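Local atomic coordinates of fiber KNOB domain (Avirulent turkey hemorrhagic enteritis virus, PDB entry 4D63), a protein that forms the trimeric head of a siadenovirus fibre and binds sialic acid, probably as part of virus attachment to host cells. Residues A[55-60]-A[78-83]; A[65-70]-A[120-125]. One frame throughout, in Å; residues are numbered along the deposited sequence.

From the N terminus the chain runs through 55-60, 65-70, 78-83 and 120-125, which alternate between the two contacts, so the loops that the contacts close cross rather than nest. Contact 1 closes the shorter loop, 17 residues between 55-60 and 78-83. Within it lies strand 64-71, the sheet neighbour of both 53-59 and 75-80. Contact 2 starts from that middle strand and closes a loop of 49 residues, ending in the connection between strands 113-120 and 129-137 that leads to the sialic acid site. The two contacts also touch: backbone pairing joins Phe-57 to Leu-65, and a salt bridge links Asp-82 to Arg-66.

Contact 1: A[55-60]-A[78-83]; sequences GQFVTK and IQFIDN
Phe-57 and Phe-80 meet rim to rim, neither ring lying over the face of the other. Their planes are inclined by only 19°, but the centroids are 6.0 Å apart, too far displaced for a stack. The rims touch over two carbons of each ring: Phe-57 CE2 lies 3.8 Å from Phe-80 CZ, and Phe-57 CD2 lies 3.9 Å from Phe-80 CE2. Both side chains leave the backbone with CG anti to the carbonyl carbon (chi1 -64° in Phe-57, -70° in Phe-80), yet they run at roughly a right angle to each other and meet along the CD2-CE2 side of Phe-57 and the CE2-CZ side of Phe-80.

The aliphatic part of the contact comes from Ile-78, whose extended side chain brings CD1 to 4.3 Å from CE2 of Phe-57. No hydrogen bond crosses between the two segments; the contact is wholly apolar and buried.

Strands 53-59, 64-71 and 75-80 form an antiparallel beta meander, and the contact links its outer two over the intervening strand. Tyr-67 of that strand meets the Phe-57 ring and also touches Ile-78. Strand 157-163, elsewhere in the same sheet, packs Pro-158 on Phe-57 and Met-160 on Phe-80.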
# COMPACT_ATOMS: atom_id res chain seq x y z
N GLY A 55 -17.25 14.66 -3.13
CA GLY A 55 -18.29 13.63 -3.09
C GLY A 55 -18.37 13.04 -1.69
O GLY A 55 -17.59 13.39 -0.82
N GLN A 56 -19.34 12.17 -1.46
CA GLN A 56 -19.35 11.39 -0.25
C GLN A 56 -20.14 10.09 -0.41
O GLN A 56 -20.93 9.92 -1.36
CB GLN A 56 -19.82 12.22 0.97
CG GLN A 56 -21.29 12.62 1.00
CD GLN A 56 -21.61 13.67 -0.01
OE1 GLN A 56 -20.95 14.71 -0.07
NE2 GLN A 56 -22.62 13.42 -0.84
N PHE A 57 -19.86 9.18 0.52
CA PHE A 57 -20.66 8.02 0.75
C PHE A 57 -21.31 8.26 2.09
O PHE A 57 -20.86 9.08 2.90
CB PHE A 57 -19.81 6.76 0.86
CG PHE A 57 -19.06 6.39 -0.39
CD1 PHE A 57 -19.71 5.79 -1.43
CD2 PHE A 57 -17.70 6.58 -0.48
CE1 PHE A 57 -19.04 5.41 -2.57
CE2 PHE A 57 -17.01 6.22 -1.62
CZ PHE A 57 -17.68 5.62 -2.67
N VAL A 58 -22.38 7.52 2.32
CA VAL A 58 -23.07 7.55 3.59
C VAL A 58 -23.27 6.11 4.04
O VAL A 58 -23.55 5.23 3.23
CB VAL A 58 -24.43 8.28 3.46
CG1 VAL A 58 -25.14 8.32 4.80
CG2 VAL A 58 -24.19 9.71 2.95
N THR A 59 -23.10 5.88 5.34
CA THR A 59 -23.25 4.55 5.92
C THR A 59 -24.67 4.30 6.39
O THR A 59 -25.48 5.22 6.42
CB THR A 59 -22.32 4.36 7.14
OG1 THR A 59 -22.81 5.15 8.23
CG2 THR A 59 -20.86 4.77 6.82
N LYS A 60 -24.93 3.06 6.79
CA LYS A 60 -26.20 2.62 7.39
C LYS A 60 -26.64 3.47 8.57
O LYS A 60 -27.82 3.58 8.83
CB LYS A 60 -26.11 1.16 7.86
CG LYS A 60 -26.78 0.12 6.97
CD LYS A 60 -26.53 -1.30 7.51
CE LYS A 60 -27.61 -2.32 7.12
NZ LYS A 60 -27.64 -2.66 5.65
N ILE A 78 -9.45 8.35 -6.17
CA ILE A 78 -10.35 8.82 -5.14
C ILE A 78 -9.68 8.78 -3.76
O ILE A 78 -9.20 7.74 -3.32
CB ILE A 78 -11.66 8.00 -5.12
CG1 ILE A 78 -12.54 8.35 -3.91
CG2 ILE A 78 -11.40 6.50 -5.15
CD1 ILE A 78 -14.01 8.02 -4.11
N GLN A 79 -9.68 9.93 -3.08
CA GLN A 79 -9.13 10.05 -1.77
C GLN A 79 -10.19 10.37 -0.74
O GLN A 79 -10.94 11.31 -0.92
CB GLN A 79 -8.07 11.15 -1.73
CG GLN A 79 -7.23 11.13 -0.46
CD GLN A 79 -6.23 12.26 -0.39
OE1 GLN A 79 -5.48 12.50 -1.31
NE2 GLN A 79 -6.20 12.94 0.72
N PHE A 80 -10.21 9.61 0.37
CA PHE A 80 -11.04 9.94 1.52
C PHE A 80 -10.37 11.05 2.31
O PHE A 80 -9.18 10.97 2.60
CB PHE A 80 -11.29 8.72 2.39
CG PHE A 80 -12.20 7.72 1.75
CD1 PHE A 80 -11.76 6.94 0.67
CD2 PHE A 80 -13.50 7.54 2.20
CE1 PHE A 80 -12.59 6.01 0.05
CE2 PHE A 80 -14.35 6.64 1.56
CZ PHE A 80 -13.89 5.87 0.50
N ILE A 81 -11.15 12.09 2.65
CA ILE A 81 -10.61 13.33 3.20
C ILE A 81 -11.01 13.70 4.64
O ILE A 81 -10.54 14.72 5.14
CB ILE A 81 -10.89 14.56 2.27
CG1 ILE A 81 -12.40 14.88 2.24
CG2 ILE A 81 -10.32 14.33 0.87
CD1 ILE A 81 -12.78 16.14 1.50
N ASP A 82 -11.84 12.91 5.30
CA ASP A 82 -12.21 13.19 6.69
C ASP A 82 -11.06 13.09 7.71
O ASP A 82 -11.12 13.73 8.76
CB ASP A 82 -13.35 12.27 7.14
CG ASP A 82 -14.67 12.59 6.45
OD1 ASP A 82 -14.95 13.80 6.29
OD2 ASP A 82 -15.40 11.64 6.04
N ASN A 83 -10.03 12.30 7.42
CA ASN A 83 -9.02 12.01 8.44
C ASN A 83 -7.61 12.32 7.96
O ASN A 83 -6.67 11.56 8.22
CB ASN A 83 -9.10 10.54 8.87
CG ASN A 83 -8.66 9.59 7.77
OD1 ASN A 83 -8.83 9.89 6.58
ND2 ASN A 83 -8.07 8.45 8.15

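Contact 2: A[65-70]-A[120-125]; sequences LRYKFV and GGVRVE. With SIA (N-acetyl-alpha-neuraminic acid), chain B.
Tyr-67 directs its phenol at the glycine-rich backbone of 120-125, yet no hydrogen bond forms between the two segments. Its OH lies 3.3 Å from Val-122 N, but the angle at the N-H is too poor for a bond. CA of Gly-121 sits at the edge of the ring, near its plane; the model brings it implausibly close to the hydroxyl, so the exact spacing there is doubtful. With chi1 at 62°, CG of Tyr-67 is placed between the backbone N and the carbonyl carbon, which carries the ring out from strand 64-71 and brings its hydroxyl to the loop.

Val-122 supplies the side-chain part of the contact. Its CG1 branch comes to 3.6 Å from Tyr-67 OH and to 4.5 Å from Tyr-67 CZ, meeting the hydroxyl end of the phenol. Phe-69, two residues along the same strand, puts CD1 at the edge of the Tyr-67 ring, while Leu-76 of strand 75-80 packs on both Phe-69 and Val-122.

Farther along, the loop enters the sialic acid pocket at Glu-125. This side chain bends at chi2 (-57°), and its OE2 accepts a hydrogen bond from O4 of the sugar at 3.0 Å. OE1 lies beside the acetyl methyl, 3.1 Å from C11 of the sugar. The carboxylate is also held by Arg-150 and Thr-152 at OE1 and by the backbone N of Val-153 at OE2. Lys-154 NZ and Asn-155 N of the same chain, and Met-87 O of the third subunit, also hydrogen-bond to the sugar, so the site spans two subunits.

The chemistry therefore changes along 120-125, from apolar and van der Waals contact at Tyr-67 to a polar grip at Glu-125. With several donors around it, the carboxylate probably stays ionised and is presented to O4 as a fixed acceptor.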
# COMPACT_ATOMS: atom_id res chain seq x y z
N LEU A 65 -18.97 9.80 4.76
CA LEU A 65 -17.56 9.66 4.43
C LEU A 65 -17.27 10.49 3.22
O LEU A 65 -17.65 10.14 2.09
CB LEU A 65 -17.18 8.20 4.15
CG LEU A 65 -17.64 7.16 5.16
CD1 LEU A 65 -17.20 5.79 4.69
CD2 LEU A 65 -17.13 7.45 6.57
N ARG A 66 -16.56 11.58 3.44
CA ARG A 66 -16.29 12.50 2.39
C ARG A 66 -15.00 12.14 1.65
O ARG A 66 -14.04 11.63 2.23
CB ARG A 66 -16.24 13.93 2.95
CG ARG A 66 -17.63 14.40 3.39
CD ARG A 66 -17.58 15.60 4.31
NE ARG A 66 -16.62 16.62 3.87
CZ ARG A 66 -15.42 16.88 4.41
NH1 ARG A 66 -14.95 16.19 5.46
NH2 ARG A 66 -14.66 17.86 3.90
N TYR A 67 -15.01 12.42 0.35
CA TYR A 67 -13.86 12.23 -0.49
C TYR A 67 -13.77 13.28 -1.60
O TYR A 67 -14.75 13.93 -1.90
CB TYR A 67 -13.94 10.83 -1.11
CG TYR A 67 -15.13 10.59 -1.99
CD1 TYR A 67 -15.16 11.06 -3.32
CD2 TYR A 67 -16.21 9.86 -1.53
CE1 TYR A 67 -16.25 10.82 -4.14
CE2 TYR A 67 -17.30 9.61 -2.36
CZ TYR A 67 -17.31 10.10 -3.65
OH TYR A 67 -18.37 9.84 -4.48
N LYS A 68 -12.58 13.41 -2.18
CA LYS A 68 -12.36 14.14 -3.44
C LYS A 68 -11.91 13.13 -4.48
O LYS A 68 -11.19 12.20 -4.14
CB LYS A 68 -11.23 15.14 -3.31
CG LYS A 68 -11.53 16.39 -2.51
CD LYS A 68 -10.23 17.20 -2.34
CE LYS A 68 -10.49 18.67 -2.01
NZ LYS A 68 -11.48 18.88 -0.92
N PHE A 69 -12.27 13.35 -5.74
CA PHE A 69 -11.82 12.49 -6.84
C PHE A 69 -11.47 13.23 -8.13
O PHE A 69 -11.81 14.41 -8.33
CB PHE A 69 -12.86 11.41 -7.16
CG PHE A 69 -14.09 11.92 -7.86
CD1 PHE A 69 -15.15 12.46 -7.14
CD2 PHE A 69 -14.19 11.85 -9.25
CE1 PHE A 69 -16.28 12.94 -7.78
CE2 PHE A 69 -15.32 12.34 -9.90
CZ PHE A 69 -16.37 12.88 -9.16
N VAL A 70 -10.83 12.47 -9.02
CA VAL A 70 -10.46 12.87 -10.35
C VAL A 70 -10.81 11.70 -11.25
O VAL A 70 -10.45 10.57 -10.96
CB VAL A 70 -8.95 13.21 -10.37
CG1 VAL A 70 -8.26 12.81 -11.66
CG2 VAL A 70 -8.77 14.70 -10.07
N GLY A 120 -24.76 6.30 -2.31
CA GLY A 120 -24.29 7.48 -3.02
C GLY A 120 -22.91 7.23 -3.57
O GLY A 120 -22.54 6.09 -3.85
N GLY A 121 -22.16 8.31 -3.75
CA GLY A 121 -20.77 8.24 -4.18
C GLY A 121 -20.61 7.53 -5.51
O GLY A 121 -21.55 7.49 -6.31
N VAL A 122 -19.43 6.93 -5.72
CA VAL A 122 -19.10 6.26 -6.98
C VAL A 122 -19.14 4.75 -6.85
O VAL A 122 -19.15 4.22 -5.75
CB VAL A 122 -17.75 6.74 -7.53
CG1 VAL A 122 -17.77 8.25 -7.69
CG2 VAL A 122 -16.57 6.32 -6.66
N ARG A 123 -19.21 4.09 -8.01
CA ARG A 123 -19.34 2.64 -8.13
C ARG A 123 -18.12 2.11 -8.84
O ARG A 123 -18.04 2.20 -10.08
CB ARG A 123 -20.58 2.25 -8.93
CG ARG A 123 -21.87 2.69 -8.27
CD ARG A 123 -23.12 2.14 -8.95
NE ARG A 123 -24.23 2.10 -7.98
CZ ARG A 123 -25.05 3.11 -7.68
NH1 ARG A 123 -24.94 4.29 -8.29
NH2 ARG A 123 -26.01 2.94 -6.75
N VAL A 124 -17.17 1.60 -8.05
CA VAL A 124 -15.86 1.15 -8.54
C VAL A 124 -15.49 -0.18 -7.93
O VAL A 124 -15.84 -0.48 -6.79
CB VAL A 124 -14.71 2.11 -8.19
CG1 VAL A 124 -14.84 3.41 -8.96
CG2 VAL A 124 -14.63 2.42 -6.70
N GLU A 125 -14.79 -0.97 -8.72
CA GLU A 125 -14.09 -2.13 -8.25
C GLU A 125 -12.61 -1.69 -8.06
O GLU A 125 -11.84 -1.68 -9.02
CB GLU A 125 -14.20 -3.26 -9.28
CG GLU A 125 -15.58 -3.92 -9.41
CD GLU A 125 -16.15 -4.50 -8.11
OE1 GLU A 125 -15.38 -4.99 -7.23
OE2 GLU A 125 -17.40 -4.47 -7.98
C1 SIA B . -23.63 -6.76 -9.19
C2 SIA B . -22.74 -7.28 -10.32
C3 SIA B . -21.66 -6.24 -10.69
C4 SIA B . -20.50 -6.20 -9.69
C5 SIA B . -19.93 -7.60 -9.55
C6 SIA B . -21.05 -8.52 -9.04
C7 SIA B . -20.63 -9.99 -8.88
C8 SIA B . -21.83 -10.94 -8.71
C9 SIA B . -21.92 -11.99 -9.83
C10 SIA B . -17.56 -8.03 -9.11
C11 SIA B . -16.35 -7.79 -8.23
N5 SIA B . -18.73 -7.54 -8.72
O1A SIA B . -23.61 -5.54 -8.93
O1B SIA B . -24.38 -7.57 -8.58
O2 SIA B . -23.57 -7.60 -11.45
O4 SIA B . -19.45 -5.29 -10.08
O6 SIA B . -22.11 -8.52 -10.00
O7 SIA B . -19.87 -10.35 -10.05
O8 SIA B . -21.77 -11.65 -7.47
O9 SIA B . -23.23 -12.58 -9.82
O10 SIA B . -17.44 -8.65 -10.14